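Local coordinates for protein magnesium transporter MgtE (Enterococcus faecalis, PDB 2OUX) that probably carries magnesium ions across the cell membrane, this chain being its soluble cytosolic part, a helical N domain followed by paired CBS domains, at residues Q41-L46 against H53-L58; K49-L54 against K78-E83; K129-Y134 against A141-E146. All coordinates share one frame; numbering follows the deposited sequence.

Contact 1 (Q41-L46 against H53-L58); sequences QFYQSL and HLYNYL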
loop_
_atom_site.group_PDB
_atom_site.type_symbol
_atom_site.label_atom_id
_atom_site.label_comp_id
_atom_site.label_asym_id
_atom_site.label_seq_id
_atom_site.Cartn_x
_atom_site.Cartn_y
_atom_site.Cartn_z
ATOM N N GLN A 41 4.295 21.114 4.302
ATOM C CA GLN A 41 4.529 22.227 3.394
ATOM C C GLN A 41 4.177 23.549 4.068
ATOM O O GLN A 41 4.936 24.516 3.987
ATOM C CB GLN A 41 3.705 22.043 2.119
ATOM C CG GLN A 41 4.116 20.814 1.327
ATOM C CD GLN A 41 5.594 20.830 0.977
ATOM O OE1 GLN A 41 6.029 21.598 0.120
ATOM N NE2 GLN A 41 6.375 19.989 1.650
ATOM N N PHE A 42 3.024 23.588 4.726
ATOM C CA PHE A 42 2.598 24.788 5.431
ATOM C C PHE A 42 3.698 25.174 6.411
ATOM O O PHE A 42 4.202 26.292 6.376
ATOM C CB PHE A 42 1.299 24.534 6.202
ATOM C CG PHE A 42 0.866 25.696 7.052
ATOM C CD1 PHE A 42 0.337 26.846 6.468
ATOM C CD2 PHE A 42 1.014 25.653 8.431
ATOM C CE1 PHE A 42 -0.036 27.938 7.248
ATOM C CE2 PHE A 42 0.646 26.736 9.216
ATOM C CZ PHE A 42 0.118 27.885 8.623
ATOM N N TYR A 43 4.079 24.230 7.266
ATOM C CA TYR A 43 5.120 24.452 8.268
ATOM C C TYR A 43 6.467 24.896 7.708
ATOM O O TYR A 43 7.144 25.732 8.303
ATOM C CB TYR A 43 5.310 23.186 9.102
ATOM C CG TYR A 43 6.525 23.181 10.011
ATOM C CD1 TYR A 43 7.769 22.747 9.550
ATOM C CD2 TYR A 43 6.417 23.555 11.350
ATOM C CE1 TYR A 43 8.877 22.682 10.406
ATOM C CE2 TYR A 43 7.516 23.495 12.214
ATOM C CZ TYR A 43 8.741 23.054 11.740
ATOM O OH TYR A 43 9.811 22.965 12.609
ATOM N N GLN A 44 6.860 24.338 6.570
ATOM C CA GLN A 44 8.138 24.694 5.965
ATOM C C GLN A 44 8.098 26.046 5.254
ATOM O O GLN A 44 9.089 26.471 4.668
ATOM C CB GLN A 44 8.580 23.595 4.992
ATOM C CG GLN A 44 9.013 22.314 5.690
ATOM C CD GLN A 44 9.320 21.183 4.723
ATOM O OE1 GLN A 44 10.261 21.257 3.929
ATOM N NE2 GLN A 44 8.519 20.126 4.783
ATOM N N SER A 45 6.951 26.716 5.303
ATOM C CA SER A 45 6.818 28.020 4.666
ATOM C C SER A 45 6.913 29.109 5.731
ATOM O O SER A 45 7.302 30.240 5.449
ATOM C CB SER A 45 5.470 28.137 3.952
ATOM O OG SER A 45 4.409 28.274 4.884
ATOM N N LEU A 46 6.565 28.747 6.962
ATOM C CA LEU A 46 6.574 29.682 8.079
ATOM C C LEU A 46 7.950 30.221 8.450
ATOM O O LEU A 46 8.959 29.518 8.331
ATOM C CB LEU A 46 5.967 29.022 9.322
ATOM C CG LEU A 46 4.643 28.273 9.158
ATOM C CD1 LEU A 46 4.129 27.852 10.524
ATOM C CD2 LEU A 46 3.636 29.165 8.453
ATOM N N HIS A 53 4.896 29.739 17.429
ATOM C CA HIS A 53 3.485 29.716 17.810
ATOM C C HIS A 53 2.962 28.321 17.573
ATOM O O HIS A 53 2.249 27.755 18.403
ATOM C CB HIS A 53 2.660 30.676 16.949
ATOM C CG HIS A 53 2.921 32.115 17.227
ATOM N ND1 HIS A 53 2.684 32.698 18.450
ATOM C CD2 HIS A 53 3.391 33.112 16.426
ATOM C CE1 HIS A 53 2.992 33.982 18.400
ATOM N NE2 HIS A 53 3.424 34.251 17.177
ATOM N N LEU A 54 3.327 27.774 16.418
ATOM C CA LEU A 54 2.883 26.450 16.029
ATOM C C LEU A 54 3.248 25.392 17.060
ATOM O O LEU A 54 2.460 24.482 17.314
ATOM C CB LEU A 54 3.441 26.102 14.652
ATOM C CG LEU A 54 2.954 24.799 14.033
ATOM C CD1 LEU A 54 3.133 24.857 12.543
ATOM C CD2 LEU A 54 3.720 23.641 14.632
ATOM N N TYR A 55 4.427 25.519 17.663
ATOM C CA TYR A 55 4.867 24.572 18.686
ATOM C C TYR A 55 3.975 24.683 19.919
ATOM O O TYR A 55 3.826 23.725 20.677
ATOM C CB TYR A 55 6.325 24.850 19.085
ATOM C CG TYR A 55 7.319 24.724 17.946
ATOM C CD1 TYR A 55 8.400 25.602 17.834
ATOM C CD2 TYR A 55 7.176 23.730 16.973
ATOM C CE1 TYR A 55 9.311 25.497 16.781
ATOM C CE2 TYR A 55 8.084 23.616 15.915
ATOM C CZ TYR A 55 9.143 24.499 15.823
ATOM O OH TYR A 55 10.021 24.390 14.768
ATOM N N ASN A 56 3.377 25.855 20.116
ATOM C CA ASN A 56 2.505 26.072 21.265
ATOM C C ASN A 56 1.091 25.509 21.080
ATOM O O ASN A 56 0.384 25.271 22.058
ATOM C CB ASN A 56 2.408 27.571 21.589
ATOM C CG ASN A 56 3.761 28.195 21.905
ATOM O OD1 ASN A 56 4.580 27.609 22.618
ATOM N ND2 ASN A 56 3.992 29.401 21.391
ATOM N N TYR A 57 0.674 25.288 19.838
ATOM C CA TYR A 57 -0.670 24.776 19.587
ATOM C C TYR A 57 -0.733 23.293 19.251
ATOM O O TYR A 57 -1.819 22.726 19.133
ATOM C CB TYR A 57 -1.337 25.569 18.463
ATOM C CG TYR A 57 -1.441 27.054 18.726
ATOM C CD1 TYR A 57 -1.871 27.536 19.960
ATOM C CD2 TYR A 57 -1.115 27.977 17.737
ATOM C CE1 TYR A 57 -1.983 28.901 20.200
ATOM C CE2 TYR A 57 -1.223 29.344 17.965
ATOM C CZ TYR A 57 -1.654 29.797 19.200
ATOM O OH TYR A 57 -1.769 31.145 19.427
ATOM N N LEU A 58 0.425 22.663 19.094
ATOM C CA LEU A 58 0.464 21.246 18.760
ATOM C C LEU A 58 1.257 20.452 19.779
ATOM O O LEU A 58 2.300 20.894 20.249
ATOM C CB LEU A 58 1.068 21.053 17.371
ATOM C CG LEU A 58 0.248 21.692 16.250
ATOM C CD1 LEU A 58 1.033 21.699 14.958
ATOM C CD2 LEU A 58 -1.055 20.933 16.097
#
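Tyr43 and Tyr55 meet through their hydroxyls: Tyr43 OH donates to Tyr55 OH at 2.6 Å. The rings approach edge to edge, with CE2 of Tyr43 3.7 Å from CE2 of Tyr55 and near-right-angled crossing of the two side chains. Beside the hydroxyl pair lies an apolar contact. CD1 of Leu54 touches the edge of the Tyr43 ring in its plane, 3.7 Å from CD2, and the same methyl lies 3.7 Å from CD1 of Leu46, so one branch of Leu54 serves both partners. That branch reaches across because CG of Leu54 stands anti to its backbone N (chi1 -174°). Leu46 is also packed within its own segment, its CD2 sitting over one face of the Phe42 ring.

Further out, Tyr55 OH is hydrogen-bonded to OE2 of Glu83, giving the buried hydroxyl a second partner, while the ring of Tyr43 meets that of Tyr80. Leu63 of helix 60-67 packs on both Leu54 and Tyr55, and helix 8-20 supplies Leu16 and Leu19 against Leu46. All four touching residues are buried. This is the core between two consecutive helices, 36-43 and 48-57, joined by a short loop in the all-helical MgtE N domain.

Contact 2 (K49-L54 against K78-E83); sequences KDRQHL and KDYLAE
Arg51 and Glu83 form a salt bridge, with NH1 of Arg51 2.8 Å from OE1 of Glu83. The second carboxylate oxygen is held less firmly by the same nitrogen: NH1 of Arg51 to OE2 of Glu83 is a weak bond of 3.4 Å. OE1 of Glu83 lies at the edge of the guanidinium, near its plane, and the guanidinium and carboxylate groups are turned nearly coplanar. OE2 is not left to that weak bond, since its stronger partner is the hydroxyl of Tyr55.

These bonds span two helices of the MgtE N domain, 48-57 and 79-83, whose short segments cross at -60° with axes 11.3 Å apart; at that spacing the gap is bridged by side chains rather than by close backbone packing.

Gln52 bends at its second torsion (chi2 -57°), bringing its NE2 to Glu83 O at 3.2 Å. The bond is fairly straight (166° at the hydrogen) and Glu83 O lies near the plane of the Gln52 amide, but the donor stands above the carbonyl plane. On one face of the Arg51 guanidinium lies CE1 of Tyr80, 3.6 Å from NE of Arg51; ring and guanidinium are almost perpendicular, and the arginine sits at the ring's edge.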
loop_
_atom_site.group_PDB
_atom_site.type_symbol
_atom_site.label_atom_id
_atom_site.label_comp_id
_atom_site.label_asym_id
_atom_site.label_seq_id
_atom_site.Cartn_x
_atom_site.Cartn_y
_atom_site.Cartn_z
ATOM N N LYS A 49 9.276 32.917 13.565
ATOM C CA LYS A 49 8.293 33.405 14.526
ATOM C C LYS A 49 7.040 32.534 14.543
ATOM O O LYS A 49 6.607 32.062 15.596
ATOM C CB LYS A 49 7.921 34.856 14.197
ATOM C CG LYS A 49 9.129 35.770 14.060
ATOM C CD LYS A 49 8.750 37.165 13.571
ATOM C CE LYS A 49 8.052 37.989 14.645
ATOM N NZ LYS A 49 7.799 39.392 14.186
ATOM N N ASP A 50 6.461 32.318 13.370
ATOM C CA ASP A 50 5.259 31.511 13.268
ATOM C C ASP A 50 5.483 30.046 13.655
ATOM O O ASP A 50 4.569 29.390 14.148
ATOM C CB ASP A 50 4.680 31.624 11.859
ATOM C CG ASP A 50 4.291 33.055 11.506
ATOM O OD1 ASP A 50 3.655 33.722 12.344
ATOM O OD2 ASP A 50 4.608 33.518 10.392
ATOM N N ARG A 51 6.693 29.530 13.455
ATOM C CA ARG A 51 6.969 28.143 13.829
ATOM C C ARG A 51 6.801 28.010 15.334
ATOM O O ARG A 51 6.234 27.035 15.830
ATOM C CB ARG A 51 8.397 27.728 13.468
ATOM C CG ARG A 51 8.728 27.711 11.994
ATOM C CD ARG A 51 10.087 27.046 11.781
ATOM N NE ARG A 51 10.777 27.594 10.621
ATOM C CZ ARG A 51 11.942 28.227 10.680
ATOM N NH1 ARG A 51 12.552 28.388 11.845
ATOM N NH2 ARG A 51 12.493 28.705 9.572
ATOM N N GLN A 52 7.304 29.006 16.056
ATOM C CA GLN A 52 7.223 29.023 17.509
ATOM C C GLN A 52 5.780 28.924 18.004
ATOM O O GLN A 52 5.477 28.127 18.898
ATOM C CB GLN A 52 7.880 30.294 18.052
ATOM C CG GLN A 52 9.401 30.282 17.983
ATOM C CD GLN A 52 10.009 29.091 18.719
ATOM O OE1 GLN A 52 9.480 28.640 19.736
ATOM N NE2 GLN A 52 11.132 28.592 18.216
ATOM N N HIS A 53 4.896 29.739 17.429
ATOM C CA HIS A 53 3.485 29.716 17.810
ATOM C C HIS A 53 2.962 28.321 17.573
ATOM O O HIS A 53 2.249 27.755 18.403
ATOM C CB HIS A 53 2.660 30.676 16.949
ATOM C CG HIS A 53 2.921 32.115 17.227
ATOM N ND1 HIS A 53 2.684 32.698 18.450
ATOM C CD2 HIS A 53 3.391 33.112 16.426
ATOM C CE1 HIS A 53 2.992 33.982 18.400
ATOM N NE2 HIS A 53 3.424 34.251 17.177
ATOM N N LEU A 54 3.327 27.774 16.418
ATOM C CA LEU A 54 2.883 26.450 16.029
ATOM C C LEU A 54 3.248 25.392 17.060
ATOM O O LEU A 54 2.460 24.482 17.314
ATOM C CB LEU A 54 3.441 26.102 14.652
ATOM C CG LEU A 54 2.954 24.799 14.033
ATOM C CD1 LEU A 54 3.133 24.857 12.543
ATOM C CD2 LEU A 54 3.720 23.641 14.632
ATOM N N LYS A 78 18.276 20.207 12.344
ATOM C CA LYS A 78 19.244 20.789 13.259
ATOM C C LYS A 78 18.611 21.977 13.994
ATOM O O LYS A 78 18.322 21.890 15.192
ATOM C CB LYS A 78 20.490 21.250 12.490
ATOM C CG LYS A 78 21.368 20.117 11.972
ATOM C CD LYS A 78 22.671 20.629 11.362
ATOM C CE LYS A 78 23.514 19.473 10.841
ATOM N NZ LYS A 78 24.774 19.930 10.199
ATOM N N ASP A 79 18.400 23.087 13.285
ATOM C CA ASP A 79 17.790 24.251 13.913
ATOM C C ASP A 79 16.276 24.157 14.120
ATOM O O ASP A 79 15.748 24.854 14.989
ATOM C CB ASP A 79 18.144 25.558 13.184
ATOM C CG ASP A 79 18.436 25.362 11.719
ATOM O OD1 ASP A 79 17.655 24.666 11.045
ATOM O OD2 ASP A 79 19.445 25.926 11.242
ATOM N N TYR A 80 15.562 23.332 13.345
ATOM C CA TYR A 80 14.123 23.199 13.602
ATOM C C TYR A 80 14.076 22.663 15.022
ATOM O O TYR A 80 13.356 23.169 15.879
ATOM C CB TYR A 80 13.441 22.163 12.703
ATOM C CG TYR A 80 13.030 22.640 11.330
ATOM C CD1 TYR A 80 12.513 23.921 11.130
ATOM C CD2 TYR A 80 13.124 21.787 10.226
ATOM C CE1 TYR A 80 12.096 24.339 9.866
ATOM C CE2 TYR A 80 12.709 22.195 8.959
ATOM C CZ TYR A 80 12.200 23.469 8.787
ATOM O OH TYR A 80 11.788 23.867 7.536
ATOM N N LEU A 81 14.875 21.628 15.259
ATOM C CA LEU A 81 14.940 21.003 16.568
ATOM C C LEU A 81 15.573 21.914 17.619
ATOM O O LEU A 81 15.138 21.934 18.770
ATOM C CB LEU A 81 15.723 19.691 16.487
ATOM C CG LEU A 81 15.249 18.619 15.500
ATOM C CD1 LEU A 81 15.610 17.252 16.075
ATOM C CD2 LEU A 81 13.742 18.700 15.279
ATOM N N ALA A 82 16.598 22.661 17.220
ATOM C CA ALA A 82 17.288 23.565 18.132
ATOM C C ALA A 82 16.344 24.616 18.710
ATOM O O ALA A 82 16.324 24.833 19.921
ATOM C CB ALA A 82 18.441 24.242 17.420
ATOM N N GLU A 83 15.559 25.255 17.844
ATOM C CA GLU A 83 14.621 26.284 18.282
ATOM C C GLU A 83 13.561 25.732 19.232
ATOM O O GLU A 83 12.894 26.485 19.939
ATOM C CB GLU A 83 13.955 26.955 17.071
ATOM C CG GLU A 83 13.157 26.026 16.174
ATOM C CD GLU A 83 12.725 26.693 14.875
ATOM O OE1 GLU A 83 13.565 27.363 14.239
ATOM O OE2 GLU A 83 11.551 26.539 14.476
#

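Contact 3 (K129-Y134 against A141-E146); sequences KELLHY and AIMTTE. With MG (magnesium ion), chain D.
Residues 129-134, on helix 122-131 of the N domain and just after it, pack here on residues 141-146, which fall in the first CBS sequence range, beside a bound magnesium ion. Leu131 carries much of the apolar contact: its two methyls flank CG2 of Thr145, CD1 nearer at 3.7 Å and CD2 at 4.0 Å, and CD2 also rests 3.6 Å from the backbone O of Met143. The residue Met143, present as selenomethionine, is extended beyond CG (chi2 176°) and places its CE between two partners, 3.9 Å from CG of Leu131 and 3.8 Å from CE2 of Tyr134. Tyr134 also reaches Ala141, its CB being 3.7 Å from Ala141 N.

Polar groups of 141-146 are fastened alongside. Thr144 OG1 donates to the syn lone pair of Glu146 OE1 at 2.7 Å and is hydrogen-bonded as well to the backbone N of Asp99, a residue that binds a different magnesium ion. Thr145 OG1 pairs with Thr98 OG1 of helix 98-107.

Ala141 turns its carbonyl to the metal, with its O 2.1 Å from the magnesium. Four waters stand at roughly right angles to that bond, and Asp103 OD1 brings the ligands to six. One ion thus ties an N-domain carboxylate to the main-chain oxygen of Ala141 on the CBS side, consistent with the interdomain magnesium sites by which MgtE transporters sense cytosolic magnesium.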
loop_
_atom_site.group_PDB
_atom_site.type_symbol
_atom_site.label_atom_id
_atom_site.label_comp_id
_atom_site.label_asym_id
_atom_site.label_seq_id
_atom_site.Cartn_x
_atom_site.Cartn_y
_atom_site.Cartn_z
ATOM N N LYS A 129 17.132 2.935 19.788
ATOM C CA LYS A 129 18.499 2.488 20.010
ATOM C C LYS A 129 18.846 1.213 19.259
ATOM O O LYS A 129 19.974 1.060 18.794
ATOM C CB LYS A 129 18.783 2.329 21.513
ATOM C CG LYS A 129 19.106 3.665 22.193
ATOM C CD LYS A 129 19.565 3.513 23.638
ATOM C CE LYS A 129 20.071 4.848 24.179
ATOM N NZ LYS A 129 20.405 4.803 25.635
ATOM N N GLU A 130 17.884 0.308 19.116
ATOM C CA GLU A 130 18.142 -0.932 18.395
ATOM C C GLU A 130 18.433 -0.650 16.926
ATOM O O GLU A 130 19.498 -0.992 16.406
ATOM C CB GLU A 130 16.939 -1.867 18.472
ATOM C CG GLU A 130 16.484 -2.224 19.873
ATOM C CD GLU A 130 15.192 -3.023 19.860
ATOM O OE1 GLU A 130 14.200 -2.535 19.280
ATOM O OE2 GLU A 130 15.166 -4.136 20.423
ATOM N N LEU A 131 17.481 -0.003 16.263
ATOM C CA LEU A 131 17.602 0.279 14.838
ATOM C C LEU A 131 18.741 1.195 14.414
ATOM O O LEU A 131 19.074 1.256 13.230
ATOM C CB LEU A 131 16.266 0.801 14.293
ATOM C CG LEU A 131 15.192 -0.267 14.016
ATOM C CD1 LEU A 131 14.850 -1.027 15.290
ATOM C CD2 LEU A 131 13.942 0.406 13.461
ATOM N N LEU A 132 19.331 1.911 15.365
ATOM C CA LEU A 132 20.452 2.798 15.053
ATOM C C LEU A 132 21.680 1.965 14.720
ATOM O O LEU A 132 22.592 2.431 14.039
ATOM C CB LEU A 132 20.782 3.703 16.240
ATOM C CG LEU A 132 20.014 5.014 16.391
ATOM C CD1 LEU A 132 20.351 5.623 17.734
ATOM C CD2 LEU A 132 20.376 5.973 15.259
ATOM N N HIS A 133 21.684 0.729 15.208
ATOM C CA HIS A 133 22.787 -0.208 14.999
ATOM C C HIS A 133 22.929 -0.694 13.564
ATOM O O HIS A 133 24.028 -1.024 13.125
ATOM C CB HIS A 133 22.612 -1.436 15.897
ATOM C CG HIS A 133 22.830 -1.165 17.349
ATOM N ND1 HIS A 133 24.068 -0.875 17.879
ATOM C CD2 HIS A 133 21.965 -1.160 18.397
ATOM C CE1 HIS A 133 23.961 -0.706 19.185
ATOM N NE2 HIS A 133 22.694 -0.874 19.521
ATOM N N TYR A 134 21.817 -0.748 12.838
ATOM C CA TYR A 134 21.830 -1.234 11.462
ATOM C C TYR A 134 22.556 -0.346 10.471
ATOM O O TYR A 134 22.409 0.876 10.482
ATOM C CB TYR A 134 20.399 -1.486 11.000
ATOM C CG TYR A 134 19.706 -2.493 11.875
ATOM C CD1 TYR A 134 20.196 -3.792 11.988
ATOM C CD2 TYR A 134 18.584 -2.146 12.619
ATOM C CE1 TYR A 134 19.589 -4.718 12.817
ATOM C CE2 TYR A 134 17.967 -3.068 13.457
ATOM C CZ TYR A 134 18.473 -4.354 13.548
ATOM O OH TYR A 134 17.861 -5.282 14.360
ATOM N N ALA A 141 17.978 -0.693 8.350
ATOM C CA ALA A 141 18.097 0.742 8.269
ATOM C C ALA A 141 16.863 1.405 7.681
ATOM O O ALA A 141 16.676 2.587 7.879
ATOM C CB ALA A 141 19.326 1.115 7.454
ATOM N N ILE A 142 16.016 0.674 6.959
ATOM C CA ILE A 142 14.831 1.310 6.392
ATOM C C ILE A 142 13.522 0.732 6.922
ATOM O O ILE A 142 12.447 1.139 6.499
ATOM C CB ILE A 142 14.816 1.216 4.854
ATOM C CG1 ILE A 142 14.874 -0.243 4.422
ATOM C CG2 ILE A 142 15.993 2.013 4.273
ATOM C CD1 ILE A 142 14.584 -0.441 2.950
HETATM N N MSE A 143 13.616 -0.211 7.854
HETATM C CA MSE A 143 12.425 -0.821 8.431
HETATM C C MSE A 143 11.966 -0.025 9.646
HETATM O O MSE A 143 12.652 0.891 10.102
HETATM C CB MSE A 143 12.716 -2.249 8.878
HETATM C CG MSE A 143 13.586 -2.326 10.121
HETATM SE SE MSE A 143 13.828 -4.140 10.744
HETATM C CE MSE A 143 14.352 -3.761 12.573
ATOM N N THR A 144 10.804 -0.378 10.176
ATOM C CA THR A 144 10.303 0.293 11.364
ATOM C C THR A 144 9.629 -0.748 12.247
ATOM O O THR A 144 9.222 -1.812 11.775
ATOM C CB THR A 144 9.351 1.454 11.015
ATOM O OG1 THR A 144 9.305 2.355 12.124
ATOM C CG2 THR A 144 7.946 0.946 10.695
ATOM N N THR A 145 9.513 -0.434 13.528
ATOM C CA THR A 145 8.988 -1.373 14.509
ATOM C C THR A 145 7.493 -1.431 14.799
ATOM O O THR A 145 7.026 -2.369 15.439
ATOM C CB THR A 145 9.692 -1.133 15.849
ATOM O OG1 THR A 145 9.484 0.233 16.247
ATOM C CG2 THR A 145 11.195 -1.390 15.716
ATOM N N GLU A 146 6.733 -0.447 14.347
ATOM C CA GLU A 146 5.315 -0.440 14.661
ATOM C C GLU A 146 4.433 -1.297 13.755
ATOM O O GLU A 146 3.693 -0.778 12.926
ATOM C CB GLU A 146 4.827 1.005 14.697
ATOM C CG GLU A 146 5.644 1.887 15.659
ATOM C CD GLU A 146 6.976 2.354 15.054
ATOM O OE1 GLU A 146 7.208 2.109 13.854
ATOM O OE2 GLU A 146 7.783 2.985 15.772
HETATM MG MG MG D . 16.635 4.649 8.380
HETATM O O HOH W 1 18.893 4.225 9.065
HETATM O O HOH W 2 17.840 5.139 6.696
HETATM O O HOH W 3 14.833 4.931 7.052
HETATM O O HOH W 4 15.598 4.270 10.162
#

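Overall arrangement
Contacts 1 and 2 form one continuous patch, their centres 8 Å apart. Both draw on helix 48-57 and share His53 and Leu54. Their link is polar and aromatic: Tyr55 OH of contact 1 lies 2.7 Å from Glu83 OE2 of contact 2, and Tyr43 OH lies 3.2 Å from Tyr80 CD1. Neither contact binds a metal; the side chain of Tyr80 is about 12 Å from a bound magnesium ion and about 9 Å from that of Glu72, a magnesium-binding residue. Contact 3 comes later in the chain, with its centre 28 Å from that of contact 1 and 27 Å from that of contact 2. Its nearest atoms are about 12 Å from contact 2, and it alone includes a magnesium ligand.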